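Local structure of DR2417 (Deinococcus radiodurans, 4XWW) at residues A[151-156]-A[379-384]. The protein is a bacterial RNase J of the metallo-beta-lactamase superfamily that degrades RNA from its 5' end and probably takes part in rRNA maturation. Residues are numbered along the deposited sequence; the frame is centred on the assembly and turned at random.
Sequences MTHSIP and SGHASQ. With ZN (zinc ion), chain E; nucleotides of chain C.
Gly380 meets His153 and Ser154 through its backbone. Its amide points to the RNA, with N 3.1 Å from OP1 of U2 of chain C in a nearly straight hydrogen bond (172°). CA lies 3.7 Å from Ser154 CB, with the Ser154 side chain directed at the glycine. The carbonyl turns to the imidazole of His153, whose ND1 donates to Gly380 O at 2.8 Å. That oxygen sits almost in the ring plane, whereas ND1 stands well above the plane of the carbonyl. Fixed at ND1, the ring presents NE2 to the zinc ion at 2.2 Å, beside His84 and His86 of the same site, so Gly380 O is a second-shell partner of the metal.

Next, His381 places its ring against the edge of His153 in a T-shaped stack, planes at 67°, with His153 CE1 3.5 Å from His381 CE1 and over the ring face. With CG anti to the carbonyl carbon (chi1 -57°), the His381 ring can bridge protein and substrate: ND1 is hydrogen-bonded to Asp209, and NE2 donates to OP1 of U3 of chain C at 2.7 Å. The bond to Asp209 helps to set the rotation of the ring. This is the active site of a metallo-beta-lactamase nuclease, where a zinc-binding histidine loop meets a phosphate-binding loop at the RNA backbone.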
loop_
_atom_site.group_PDB
_atom_site.type_symbol
_atom_site.label_atom_id
_atom_site.label_comp_id
_atom_site.label_asym_id
_atom_site.label_seq_id
_atom_site.Cartn_x
_atom_site.Cartn_y
_atom_site.Cartn_z
ATOM N N MET A 151 -12.981 0.315 29.395
ATOM C CA MET A 151 -13.256 1.071 28.170
ATOM C C MET A 151 -13.547 0.091 27.037
ATOM O O MET A 151 -12.795 -0.848 26.818
ATOM C CB MET A 151 -12.084 1.987 27.791
ATOM C CG MET A 151 -11.749 3.026 28.895
ATOM S SD MET A 151 -13.042 4.284 28.984
ATOM C CE MET A 151 -12.651 5.213 27.529
ATOM N N THR A 152 -14.646 0.307 26.324
ATOM C CA THR A 152 -14.929 -0.543 25.173
ATOM C C THR A 152 -13.845 -0.411 24.102
ATOM O O THR A 152 -13.239 0.646 23.923
ATOM C CB THR A 152 -16.297 -0.226 24.536
ATOM O OG1 THR A 152 -16.457 1.195 24.410
ATOM C CG2 THR A 152 -17.423 -0.771 25.375
ATOM N N HIS A 153 -13.619 -1.519 23.409
ATOM C CA HIS A 153 -12.580 -1.639 22.385
ATOM C C HIS A 153 -12.970 -2.853 21.542
ATOM O O HIS A 153 -14.051 -3.414 21.721
ATOM C CB HIS A 153 -11.200 -1.785 23.065
ATOM C CG HIS A 153 -10.022 -1.649 22.143
ATOM N ND1 HIS A 153 -10.046 -0.890 20.984
ATOM C CD2 HIS A 153 -8.779 -2.186 22.217
ATOM C CE1 HIS A 153 -8.867 -0.969 20.390
ATOM N NE2 HIS A 153 -8.092 -1.764 21.100
ATOM N N SER A 154 -12.085 -3.269 20.646
ATOM C CA SER A 154 -12.375 -4.338 19.696
ATOM C C SER A 154 -11.948 -5.710 20.227
ATOM O O SER A 154 -11.958 -6.702 19.483
ATOM C CB SER A 154 -11.660 -4.048 18.386
ATOM O OG SER A 154 -10.339 -3.623 18.682
ATOM N N ILE A 155 -11.539 -5.744 21.498
ATOM C CA ILE A 155 -11.247 -6.999 22.208
ATOM C C ILE A 155 -11.807 -6.843 23.635
ATOM O O ILE A 155 -11.823 -5.736 24.164
ATOM C CB ILE A 155 -9.716 -7.314 22.222
ATOM C CG1 ILE A 155 -9.440 -8.761 22.666
ATOM C CG2 ILE A 155 -8.953 -6.333 23.132
ATOM C CD1 ILE A 155 -7.958 -9.155 22.622
ATOM N N PRO A 156 -12.320 -7.929 24.240
ATOM C CA PRO A 156 -12.809 -7.847 25.626
ATOM C C PRO A 156 -11.693 -7.602 26.652
ATOM O O PRO A 156 -10.503 -7.738 26.317
ATOM C CB PRO A 156 -13.451 -9.228 25.860
ATOM C CG PRO A 156 -13.767 -9.743 24.505
ATOM C CD PRO A 156 -12.692 -9.205 23.595
ATOM N N SER A 379 -14.628 0.287 13.538
ATOM C CA SER A 379 -13.313 0.435 14.158
ATOM C C SER A 379 -13.349 0.173 15.669
ATOM O O SER A 379 -14.356 0.433 16.331
ATOM C CB SER A 379 -12.776 1.854 13.892
ATOM O OG SER A 379 -11.549 2.093 14.574
ATOM N N GLY A 380 -12.247 -0.337 16.195
ATOM C CA GLY A 380 -12.088 -0.444 17.633
ATOM C C GLY A 380 -11.736 0.887 18.289
ATOM O O GLY A 380 -11.608 0.943 19.514
ATOM N N HIS A 381 -11.518 1.944 17.502
ATOM C CA HIS A 381 -11.011 3.182 18.110
ATOM C C HIS A 381 -11.956 4.382 17.935
ATOM O O HIS A 381 -12.625 4.536 16.916
ATOM C CB HIS A 381 -9.620 3.532 17.562
ATOM C CG HIS A 381 -8.591 2.460 17.740
ATOM N ND1 HIS A 381 -7.730 2.434 18.818
ATOM C CD2 HIS A 381 -8.285 1.374 16.984
ATOM C CE1 HIS A 381 -6.928 1.389 18.711
ATOM N NE2 HIS A 381 -7.244 0.732 17.609
ATOM N N ALA A 382 -11.953 5.239 18.953
ATOM C CA ALA A 382 -12.720 6.483 19.013
ATOM C C ALA A 382 -12.447 7.462 17.896
ATOM O O ALA A 382 -11.297 7.797 17.636
ATOM C CB ALA A 382 -12.430 7.174 20.333
ATOM N N SER A 383 -13.518 7.976 17.298
ATOM C CA SER A 383 -13.406 9.090 16.374
ATOM C C SER A 383 -13.484 10.390 17.180
ATOM O O SER A 383 -13.541 10.356 18.415
ATOM C CB SER A 383 -14.506 9.002 15.320
ATOM O OG SER A 383 -14.348 7.805 14.580
ATOM N N GLN A 384 -13.488 11.525 16.484
ATOM C CA GLN A 384 -13.358 12.833 17.144
ATOM C C GLN A 384 -14.407 13.110 18.228
ATOM O O GLN A 384 -14.069 13.654 19.289
ATOM C CB GLN A 384 -13.400 13.966 16.090
ATOM C CG GLN A 384 -12.152 14.015 15.222
ATOM C CD GLN A 384 -12.245 15.035 14.083
ATOM O OE1 GLN A 384 -13.265 15.696 13.907
ATOM N NE2 GLN A 384 -11.175 15.147 13.304
HETATM ZN ZN ZN E . -6.069 -2.498 20.963
ATOM P P U C 2 -9.780 -0.575 13.204
ATOM O OP1 U C 2 -10.107 -1.566 14.252
ATOM O OP2 U C 2 -10.093 0.856 13.423
ATOM O "O5'" U C 2 -8.226 -0.644 12.859
ATOM C "C5'" U C 2 -7.560 -1.897 12.638
ATOM C "C4'" U C 2 -6.155 -1.849 13.191
ATOM O "O4'" U C 2 -5.312 -1.024 12.336
ATOM C "C3'" U C 2 -6.013 -1.277 14.600
ATOM O "O3'" U C 2 -5.059 -2.050 15.311
ATOM C "C2'" U C 2 -5.430 0.110 14.352
ATOM O "O2'" U C 2 -4.683 0.598 15.447
ATOM C "C1'" U C 2 -4.540 -0.165 13.145
ATOM N N1 U C 2 -4.191 1.029 12.365
ATOM C C2 U C 2 -2.890 1.141 11.914
ATOM O O2 U C 2 -2.040 0.296 12.130
ATOM N N3 U C 2 -2.626 2.282 11.199
ATOM C C4 U C 2 -3.503 3.300 10.896
ATOM O O4 U C 2 -3.108 4.264 10.238
ATOM C C5 U C 2 -4.828 3.113 11.401
ATOM C C6 U C 2 -5.119 2.010 12.101
ATOM P P U C 3 -5.314 -2.410 16.842
ATOM O OP1 U C 3 -6.640 -1.874 17.224
ATOM O OP2 U C 3 -4.112 -2.017 17.613
ATOM O "O5'" U C 3 -5.428 -3.996 16.817
ATOM C "C5'" U C 3 -6.365 -4.644 15.943
ATOM C "C4'" U C 3 -5.715 -5.841 15.299
ATOM O "O4'" U C 3 -5.004 -5.419 14.103
ATOM C "C3'" U C 3 -4.697 -6.568 16.174
ATOM O "O3'" U C 3 -4.875 -7.970 16.054
ATOM C "C2'" U C 3 -3.356 -6.135 15.590
ATOM O "O2'" U C 3 -2.327 -7.088 15.764
ATOM C "C1'" U C 3 -3.708 -5.976 14.114
ATOM N N1 U C 3 -2.803 -5.068 13.399
ATOM C C2 U C 3 -2.255 -5.510 12.212
ATOM O O2 U C 3 -2.504 -6.603 11.734
ATOM N N3 U C 3 -1.408 -4.620 11.602
ATOM C C4 U C 3 -1.056 -3.364 12.046
ATOM O O4 U C 3 -0.277 -2.681 11.379
ATOM C C5 U C 3 -1.660 -2.982 13.285
ATOM C C6 U C 3 -2.489 -3.829 13.906
HETATM O O HOH W 1 -5.118 -1.187 20.037
#